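Local coordinates for protein oxidoreductase (Methanosarcina mazei, PDB 3KA7) that is a flavoprotein that binds flavin-adenine dinucleotide and probably catalyses an oxidoreductase reaction of the flavin-containing amine oxidoreductase family, at residues Gly160-Leu165 / Gly405-Glu410; Lys340-Glu345 / Ser369-Trp374. All coordinates share one frame; numbering follows the deposited sequence.

Contact 1 of 2, residues Gly160-Leu165 / Gly405-Glu410. With FAD (flavin-adenine dinucleotide), chain B.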
loop_
_atom_site.group_PDB
_atom_site.type_symbol
_atom_site.label_atom_id
_atom_site.label_comp_id
_atom_site.label_asym_id
_atom_site.label_seq_id
_atom_site.Cartn_x
_atom_site.Cartn_y
_atom_site.Cartn_z
ATOM N N GLY A 160 -3.083 -0.627 11.307
ATOM C CA GLY A 160 -1.627 -0.716 11.243
ATOM C C GLY A 160 -1.145 -1.549 10.070
ATOM O O GLY A 160 -0.291 -1.105 9.299
ATOM N N TRP A 161 -1.707 -2.749 9.915
ATOM C CA TRP A 161 -1.365 -3.613 8.790
ATOM C C TRP A 161 -1.780 -3.034 7.433
ATOM O O TRP A 161 -0.954 -2.913 6.523
ATOM C CB TRP A 161 -2.013 -4.994 8.954
ATOM C CG TRP A 161 -1.857 -5.832 7.724
ATOM C CD1 TRP A 161 -2.755 -5.964 6.703
ATOM C CD2 TRP A 161 -0.725 -6.617 7.369
ATOM N NE1 TRP A 161 -2.251 -6.799 5.732
ATOM C CE2 TRP A 161 -1.006 -7.219 6.122
ATOM C CE3 TRP A 161 0.499 -6.894 7.994
ATOM C CZ2 TRP A 161 -0.104 -8.064 5.482
ATOM C CZ3 TRP A 161 1.398 -7.730 7.349
ATOM C CH2 TRP A 161 1.091 -8.303 6.105
ATOM N N ALA A 162 -3.054 -2.663 7.308
ATOM C CA ALA A 162 -3.620 -2.271 6.017
ATOM C C ALA A 162 -3.176 -0.885 5.556
ATOM O O ALA A 162 -2.953 -0.682 4.361
ATOM C CB ALA A 162 -5.136 -2.321 6.071
ATOM N N LEU A 163 -3.062 0.052 6.499
ATOM C CA LEU A 163 -2.876 1.478 6.185
ATOM C C LEU A 163 -1.607 2.094 6.790
ATOM O O LEU A 163 -1.241 3.229 6.457
ATOM C CB LEU A 163 -4.075 2.291 6.685
ATOM C CG LEU A 163 -5.473 1.789 6.317
ATOM C CD1 LEU A 163 -6.538 2.704 6.934
ATOM C CD2 LEU A 163 -5.628 1.721 4.826
ATOM N N SER A 164 -0.944 1.355 7.665
ATOM C CA SER A 164 0.179 1.884 8.444
ATOM C C SER A 164 -0.232 3.159 9.205
ATOM O O SER A 164 0.463 4.184 9.177
ATOM C CB SER A 164 1.428 2.103 7.559
ATOM O OG SER A 164 2.610 1.725 8.276
ATOM N N LEU A 165 -1.369 3.077 9.892
ATOM C CA LEU A 165 -1.895 4.176 10.706
ATOM C C LEU A 165 -2.499 3.619 11.992
ATOM O O LEU A 165 -2.814 2.437 12.061
ATOM C CB LEU A 165 -3.005 4.908 9.954
ATOM C CG LEU A 165 -2.586 5.657 8.694
ATOM C CD1 LEU A 165 -3.812 6.129 7.917
ATOM C CD2 LEU A 165 -1.716 6.808 9.101
ATOM N N GLY A 405 -10.716 5.620 -0.600
ATOM C CA GLY A 405 -11.313 4.352 -0.185
ATOM C C GLY A 405 -10.607 3.088 -0.637
ATOM O O GLY A 405 -10.964 1.997 -0.199
ATOM N N GLY A 406 -9.618 3.212 -1.524
ATOM C CA GLY A 406 -8.805 2.049 -1.913
ATOM C C GLY A 406 -7.623 1.827 -0.979
ATOM O O GLY A 406 -6.874 2.766 -0.692
ATOM N N ILE A 407 -7.459 0.600 -0.483
ATOM C CA ILE A 407 -6.308 0.264 0.357
ATOM C C ILE A 407 -5.070 0.199 -0.541
ATOM O O ILE A 407 -5.080 -0.515 -1.548
ATOM C CB ILE A 407 -6.494 -1.124 1.010
ATOM C CG1 ILE A 407 -7.676 -1.132 1.978
ATOM C CG2 ILE A 407 -5.240 -1.553 1.748
ATOM C CD1 ILE A 407 -7.931 -2.512 2.617
ATOM N N GLU A 408 -4.027 0.958 -0.205
ATOM C CA GLU A 408 -2.707 0.768 -0.822
ATOM C C GLU A 408 -2.750 0.766 -2.357
ATOM O O GLU A 408 -3.243 1.718 -2.951
ATOM C CB GLU A 408 -2.049 -0.511 -0.287
ATOM C CG GLU A 408 -1.948 -0.606 1.252
ATOM C CD GLU A 408 -0.930 0.355 1.856
ATOM O OE1 GLU A 408 -0.130 0.960 1.103
ATOM O OE2 GLU A 408 -0.919 0.498 3.099
ATOM N N VAL A 409 -2.260 -0.290 -3.008
ATOM C CA VAL A 409 -2.235 -0.260 -4.491
ATOM C C VAL A 409 -3.604 -0.236 -5.179
ATOM O O VAL A 409 -3.705 0.154 -6.339
ATOM C CB VAL A 409 -1.316 -1.334 -5.131
ATOM C CG1 VAL A 409 0.117 -1.177 -4.605
ATOM C CG2 VAL A 409 -1.848 -2.740 -4.883
ATOM N N GLU A 410 -4.655 -0.636 -4.472
ATOM C CA GLU A 410 -6.000 -0.496 -5.024
ATOM C C GLU A 410 -6.309 1.003 -5.161
ATOM O O GLU A 410 -6.863 1.458 -6.171
ATOM C CB GLU A 410 -7.038 -1.210 -4.144
ATOM C CG GLU A 410 -6.702 -2.660 -3.785
ATOM C CD GLU A 410 -6.670 -3.618 -4.972
ATOM O OE1 GLU A 410 -6.959 -3.195 -6.119
ATOM O OE2 GLU A 410 -6.358 -4.810 -4.745
HETATM P PA FAD B . 6.720 4.390 -6.290
HETATM O O1A FAD B . 6.859 5.502 -5.283
HETATM O O2A FAD B . 6.897 2.983 -5.770
HETATM O O5B FAD B . 7.763 4.632 -7.486
HETATM C C5B FAD B . 8.240 5.944 -7.755
HETATM C C4B FAD B . 9.382 5.734 -8.754
HETATM O O4B FAD B . 9.907 6.967 -9.203
HETATM C C3B FAD B . 10.532 4.954 -8.111
HETATM O O3B FAD B . 10.838 3.801 -8.881
HETATM C C2B FAD B . 11.691 5.952 -8.108
HETATM O O2B FAD B . 12.955 5.337 -8.272
HETATM C C1B FAD B . 11.328 6.877 -9.264
HETATM N N9A FAD B . 11.857 8.243 -9.160
HETATM C C8A FAD B . 11.920 9.079 -8.064
HETATM N N7A FAD B . 12.433 10.275 -8.473
HETATM C C5A FAD B . 12.687 10.187 -9.807
HETATM C C6A FAD B . 13.226 11.076 -10.725
HETATM N N6A FAD B . 13.486 12.330 -10.366
HETATM N N1A FAD B . 13.363 10.683 -12.040
HETATM C C2A FAD B . 12.987 9.421 -12.452
HETATM N N3A FAD B . 12.457 8.534 -11.538
HETATM C C4A FAD B . 12.323 8.925 -10.244
HETATM N N1 FAD B . 0.728 -2.072 -1.070
HETATM C C2 FAD B . -0.162 -3.105 -1.307
HETATM O O2 FAD B . -1.078 -2.953 -2.126
HETATM N N3 FAD B . -0.031 -4.290 -0.599
HETATM C C4 FAD B . 0.976 -4.449 0.338
HETATM O O4 FAD B . 1.099 -5.498 0.970
HETATM C C4X FAD B . 1.865 -3.412 0.581
HETATM N N5 FAD B . 2.864 -3.557 1.533
HETATM C C5X FAD B . 3.752 -2.517 1.751
HETATM C C6 FAD B . 4.772 -2.653 2.693
HETATM C C7 FAD B . 5.678 -1.620 2.901
HETATM C C7M FAD B . 6.769 -1.794 3.928
HETATM C C8 FAD B . 5.550 -0.450 2.164
HETATM C C8M FAD B . 6.503 0.693 2.364
HETATM C C9 FAD B . 4.527 -0.304 1.230
HETATM C C9A FAD B . 3.627 -1.344 1.017
HETATM N N10 FAD B . 2.607 -1.202 0.086
HETATM C C10 FAD B . 1.733 -2.230 -0.138
HETATM C "C1'" FAD B . 2.393 0.082 -0.646
HETATM C "C2'" FAD B . 2.999 -0.043 -2.049
HETATM O "O2'" FAD B . 4.297 -0.624 -1.956
HETATM C "C3'" FAD B . 3.075 1.343 -2.683
HETATM O "O3'" FAD B . 1.834 2.014 -2.489
HETATM C "C4'" FAD B . 3.383 1.367 -4.177
HETATM O "O4'" FAD B . 4.483 0.544 -4.508
HETATM C "C5'" FAD B . 3.744 2.807 -4.526
HETATM O "O5'" FAD B . 3.734 2.912 -5.928
HETATM P P FAD B . 3.820 4.337 -6.623
HETATM O O1P FAD B . 2.981 4.317 -7.877
HETATM O O2P FAD B . 3.505 5.464 -5.661
HETATM O O3P FAD B . 5.342 4.513 -7.115
#

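Contact 2 of 2, residues Lys340-Glu345 / Ser369-Trp374. With FAD (flavin-adenine dinucleotide), chain B.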
loop_
_atom_site.group_PDB
_atom_site.type_symbol
_atom_site.label_atom_id
_atom_site.label_comp_id
_atom_site.label_asym_id
_atom_site.label_seq_id
_atom_site.Cartn_x
_atom_site.Cartn_y
_atom_site.Cartn_z
ATOM N N LYS A 340 12.589 8.897 14.321
ATOM C CA LYS A 340 13.913 9.205 14.854
ATOM C C LYS A 340 14.413 8.107 15.798
ATOM O O LYS A 340 15.606 8.047 16.108
ATOM C CB LYS A 340 13.912 10.576 15.556
ATOM C CG LYS A 340 13.250 10.591 16.929
ATOM C CD LYS A 340 13.265 11.989 17.545
ATOM C CE LYS A 340 12.332 12.911 16.777
ATOM N NZ LYS A 340 12.075 14.216 17.473
ATOM N N ASN A 341 13.504 7.230 16.234
ATOM C CA ASN A 341 13.824 6.162 17.177
ATOM C C ASN A 341 13.691 4.760 16.569
ATOM O O ASN A 341 13.204 3.851 17.240
ATOM C CB ASN A 341 12.886 6.224 18.399
ATOM C CG ASN A 341 12.906 7.571 19.103
ATOM O OD1 ASN A 341 11.850 8.134 19.413
ATOM N ND2 ASN A 341 14.096 8.082 19.375
ATOM N N LEU A 342 14.121 4.579 15.320
ATOM C CA LEU A 342 13.926 3.296 14.629
ATOM C C LEU A 342 14.586 2.106 15.329
ATOM O O LEU A 342 14.055 0.990 15.319
ATOM C CB LEU A 342 14.404 3.373 13.177
ATOM C CG LEU A 342 13.500 4.135 12.209
ATOM C CD1 LEU A 342 14.079 4.117 10.796
ATOM C CD2 LEU A 342 12.103 3.546 12.216
ATOM N N GLU A 343 15.753 2.329 15.926
ATOM C CA GLU A 343 16.434 1.241 16.618
ATOM C C GLU A 343 15.570 0.652 17.732
ATOM O O GLU A 343 15.414 -0.562 17.836
ATOM C CB GLU A 343 17.793 1.705 17.171
ATOM C CG GLU A 343 18.807 2.039 16.086
ATOM C CD GLU A 343 20.234 2.052 16.609
ATOM O OE1 GLU A 343 20.564 1.200 17.467
ATOM O OE2 GLU A 343 21.023 2.913 16.168
ATOM N N SER A 344 14.980 1.500 18.560
ATOM C CA SER A 344 14.169 0.965 19.647
ATOM C C SER A 344 12.845 0.385 19.148
ATOM O O SER A 344 12.334 -0.581 19.713
ATOM C CB SER A 344 13.940 2.005 20.744
ATOM O OG SER A 344 13.312 3.151 20.233
ATOM N N GLU A 345 12.297 0.972 18.086
ATOM C CA GLU A 345 11.088 0.420 17.457
ATOM C C GLU A 345 11.338 -1.011 16.972
ATOM O O GLU A 345 10.532 -1.906 17.195
ATOM C CB GLU A 345 10.621 1.309 16.302
ATOM C CG GLU A 345 10.205 2.716 16.740
ATOM C CD GLU A 345 8.898 2.730 17.517
ATOM O OE1 GLU A 345 7.855 2.356 16.943
ATOM O OE2 GLU A 345 8.903 3.131 18.707
ATOM N N SER A 369 13.196 -0.487 6.819
ATOM C CA SER A 369 12.391 0.602 7.374
ATOM C C SER A 369 11.972 1.580 6.282
ATOM O O SER A 369 12.751 1.858 5.357
ATOM C CB SER A 369 13.153 1.361 8.458
ATOM O OG SER A 369 13.479 0.512 9.553
ATOM N N TYR A 370 10.756 2.104 6.396
ATOM C CA TYR A 370 10.200 2.984 5.369
ATOM C C TYR A 370 9.594 4.228 5.981
ATOM O O TYR A 370 8.806 4.159 6.919
ATOM C CB TYR A 370 9.120 2.245 4.575
ATOM C CG TYR A 370 9.667 1.032 3.873
ATOM C CD1 TYR A 370 10.051 1.097 2.537
ATOM C CD2 TYR A 370 9.810 -0.171 4.540
ATOM C CE1 TYR A 370 10.584 -0.010 1.882
ATOM C CE2 TYR A 370 10.334 -1.287 3.894
ATOM C CZ TYR A 370 10.711 -1.197 2.567
ATOM O OH TYR A 370 11.223 -2.297 1.930
ATOM N N HIS A 371 9.953 5.372 5.441
ATOM C CA HIS A 371 9.460 6.606 5.992
ATOM C C HIS A 371 9.872 7.718 5.053
ATOM O O HIS A 371 10.658 7.498 4.124
ATOM C CB HIS A 371 10.060 6.836 7.389
ATOM C CG HIS A 371 11.558 6.883 7.409
ATOM N ND1 HIS A 371 12.338 5.759 7.579
ATOM C CD2 HIS A 371 12.417 7.927 7.311
ATOM C CE1 HIS A 371 13.615 6.104 7.552
ATOM N NE2 HIS A 371 13.690 7.413 7.393
ATOM N N ASP A 372 9.296 8.895 5.275
ATOM C CA ASP A 372 9.708 10.115 4.580
ATOM C C ASP A 372 9.733 9.967 3.053
ATOM O O ASP A 372 8.678 9.754 2.445
ATOM C CB ASP A 372 11.023 10.638 5.183
ATOM C CG ASP A 372 10.827 11.139 6.605
ATOM O OD1 ASP A 372 10.057 12.112 6.773
ATOM O OD2 ASP A 372 11.403 10.551 7.556
ATOM N N GLU A 373 10.904 10.085 2.428
ATOM C CA GLU A 373 10.956 10.096 0.966
ATOM C C GLU A 373 10.804 8.719 0.310
ATOM O O GLU A 373 10.688 8.621 -0.912
ATOM C CB GLU A 373 12.246 10.756 0.443
ATOM C CG GLU A 373 12.422 12.201 0.858
ATOM C CD GLU A 373 13.718 12.814 0.333
ATOM O OE1 GLU A 373 14.719 12.089 0.149
ATOM O OE2 GLU A 373 13.730 14.033 0.111
ATOM N N TRP A 374 10.834 7.661 1.111
ATOM C CA TRP A 374 10.625 6.303 0.609
ATOM C C TRP A 374 9.770 5.607 1.663
ATOM O O TRP A 374 10.251 4.759 2.423
ATOM C CB TRP A 374 11.977 5.594 0.435
ATOM C CG TRP A 374 12.013 4.362 -0.455
ATOM C CD1 TRP A 374 12.280 3.085 -0.063
ATOM C CD2 TRP A 374 11.842 4.309 -1.884
ATOM N NE1 TRP A 374 12.272 2.236 -1.148
ATOM C CE2 TRP A 374 12.001 2.963 -2.276
ATOM C CE3 TRP A 374 11.554 5.263 -2.859
ATOM C CZ2 TRP A 374 11.892 2.549 -3.608
ATOM C CZ3 TRP A 374 11.442 4.850 -4.189
ATOM C CH2 TRP A 374 11.607 3.506 -4.544
HETATM P PA FAD B . 6.720 4.390 -6.290
HETATM O O1A FAD B . 6.859 5.502 -5.283
HETATM O O2A FAD B . 6.897 2.983 -5.770
HETATM O O5B FAD B . 7.763 4.632 -7.486
HETATM C C5B FAD B . 8.240 5.944 -7.755
HETATM C C4B FAD B . 9.382 5.734 -8.754
HETATM O O4B FAD B . 9.907 6.967 -9.203
HETATM C C3B FAD B . 10.532 4.954 -8.111
HETATM O O3B FAD B . 10.838 3.801 -8.881
HETATM C C2B FAD B . 11.691 5.952 -8.108
HETATM O O2B FAD B . 12.955 5.337 -8.272
HETATM C C1B FAD B . 11.328 6.877 -9.264
HETATM N N9A FAD B . 11.857 8.243 -9.160
HETATM C C8A FAD B . 11.920 9.079 -8.064
HETATM N N7A FAD B . 12.433 10.275 -8.473
HETATM C C5A FAD B . 12.687 10.187 -9.807
HETATM C C6A FAD B . 13.226 11.076 -10.725
HETATM N N6A FAD B . 13.486 12.330 -10.366
HETATM N N1A FAD B . 13.363 10.683 -12.040
HETATM C C2A FAD B . 12.987 9.421 -12.452
HETATM N N3A FAD B . 12.457 8.534 -11.538
HETATM C C4A FAD B . 12.323 8.925 -10.244
HETATM N N1 FAD B . 0.728 -2.072 -1.070
HETATM C C2 FAD B . -0.162 -3.105 -1.307
HETATM O O2 FAD B . -1.078 -2.953 -2.126
HETATM N N3 FAD B . -0.031 -4.290 -0.599
HETATM C C4 FAD B . 0.976 -4.449 0.338
HETATM O O4 FAD B . 1.099 -5.498 0.970
HETATM C C4X FAD B . 1.865 -3.412 0.581
HETATM N N5 FAD B . 2.864 -3.557 1.533
HETATM C C5X FAD B . 3.752 -2.517 1.751
HETATM C C6 FAD B . 4.772 -2.653 2.693
HETATM C C7 FAD B . 5.678 -1.620 2.901
HETATM C C7M FAD B . 6.769 -1.794 3.928
HETATM C C8 FAD B . 5.550 -0.450 2.164
HETATM C C8M FAD B . 6.503 0.693 2.364
HETATM C C9 FAD B . 4.527 -0.304 1.230
HETATM C C9A FAD B . 3.627 -1.344 1.017
HETATM N N10 FAD B . 2.607 -1.202 0.086
HETATM C C10 FAD B . 1.733 -2.230 -0.138
HETATM C "C1'" FAD B . 2.393 0.082 -0.646
HETATM C "C2'" FAD B . 2.999 -0.043 -2.049
HETATM O "O2'" FAD B . 4.297 -0.624 -1.956
HETATM C "C3'" FAD B . 3.075 1.343 -2.683
HETATM O "O3'" FAD B . 1.834 2.014 -2.489
HETATM C "C4'" FAD B . 3.383 1.367 -4.177
HETATM O "O4'" FAD B . 4.483 0.544 -4.508
HETATM C "C5'" FAD B . 3.744 2.807 -4.526
HETATM O "O5'" FAD B . 3.734 2.912 -5.928
HETATM P P FAD B . 3.820 4.337 -6.623
HETATM O O1P FAD B . 2.981 4.317 -7.877
HETATM O O2P FAD B . 3.505 5.464 -5.661
HETATM O O3P FAD B . 5.342 4.513 -7.115
#

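Contact 1 of 2, residues Gly160-Leu165 / Gly405-Glu410
Ala162 and Leu163, in the last turn of helix 149-163, meet Ile407 and Glu408, by helix 408-421 and beside the flavin, in a protein of the flavin-containing amine oxidoreductase family. Trp161, just before them, packs on Val298 and Leu300 of strand 298-300 and stands edge-to-face with the ring of Phe54, an FAD-binding residue. Ala162 gives both its methyl and its carbonyl to the contact. CB lies 4.4 Å from CG2 of Ile407, and the same CG2, held anti to its own backbone N, comes within 3.6 Å of Ala162 O. That oxygen is also only 2.7 Å from OE2 of Glu408, so the carboxyl group lies close against the last turn of the helix. Leu163 follows with its backbone, CA 3.8 Å from Glu408 OE2, while its side chain and that of Ile407 both rest on Ile178 of helix 172-185. Ser164 then leaves helical geometry with positive phi. Its OG is hydrogen-bonded to Ala280 O and His331 NE2, fixing the turn to the mixed sheet. On the second segment, Glu408 reaches Ala162 O because its chain, after starting beside the backbone N, bends sharply at chi2 (-71°). The carboxyl group is thereby divided between two neighbours: OE2 faces Ala162 O, and OE1 stands off the isoalloxazine plane, 3.6 Å from FAD N10. Val409 N donates to FAD O2 at 3.0 Å, although the position of O2 is less certain. A backbone N-H near a helix start, turned to the pyrimidine oxygen, would probably help to stabilise negative charge on a reduced flavin. On the ribityl side, Glu408 OE1 approaches FAD C1' to 3.2 Å.

Contact 2 of 2, residues Lys340-Glu345 / Ser369-Trp374
The His371 ring is met obliquely by the Leu342 methyl CD1, and the carboxylate carbon of Asp372 lies in its plane at the edge. The neighbouring Tyr370 ring turns one face to the dimethylbenzene end of FAD: C8M sits 3.4 Å above the ring plane, shifted toward the rim, and C7M is 3.5 Å from CD2. Trp374 offers an edge instead, CH2 lying 4.0 Å from C3B of the adenosine ribose. An alanine in place of Tyr370 would probably leave both flavin methyls without the flat surface they rest on, and Lys283 and Ser51 without their weak bonds to the phenol oxygen. Leu342 starts beside its backbone N (chi1 -75°) and then runs extended, which carries CD1 to 3.7 Å from Ser369 CB. A type II' turn from His371 to Trp374 follows the strand and brings the Trp374 ring to the ribose. Leu342 stands in the first turn of helix 342-356, and Ser369 near the end of strand 362-370, an outermost strand of the mixed sheet. Both residues also touch Ile282 of the adjacent strand 280-288.

Overall arrangement
From the N terminus the chain builds the first strands of the parallel nucleotide-binding sheet and reaches helix 149-163. Contact 1 closes a loop of some 240 residues, from helix 149-163 to helix 408-421. Contact 2 is nested within it as a much shorter loop, in which helix 342-356 leads back to strand 362-370 at the edge of the mixed sheet. The two contacts do not touch: their centres are 18 Å apart and their nearest atoms about 7 Å. FAD links them, since contact 1 approaches the flavin from its pyrimidine and ribityl side, while contact 2 meets the dimethylbenzene end and the ribose.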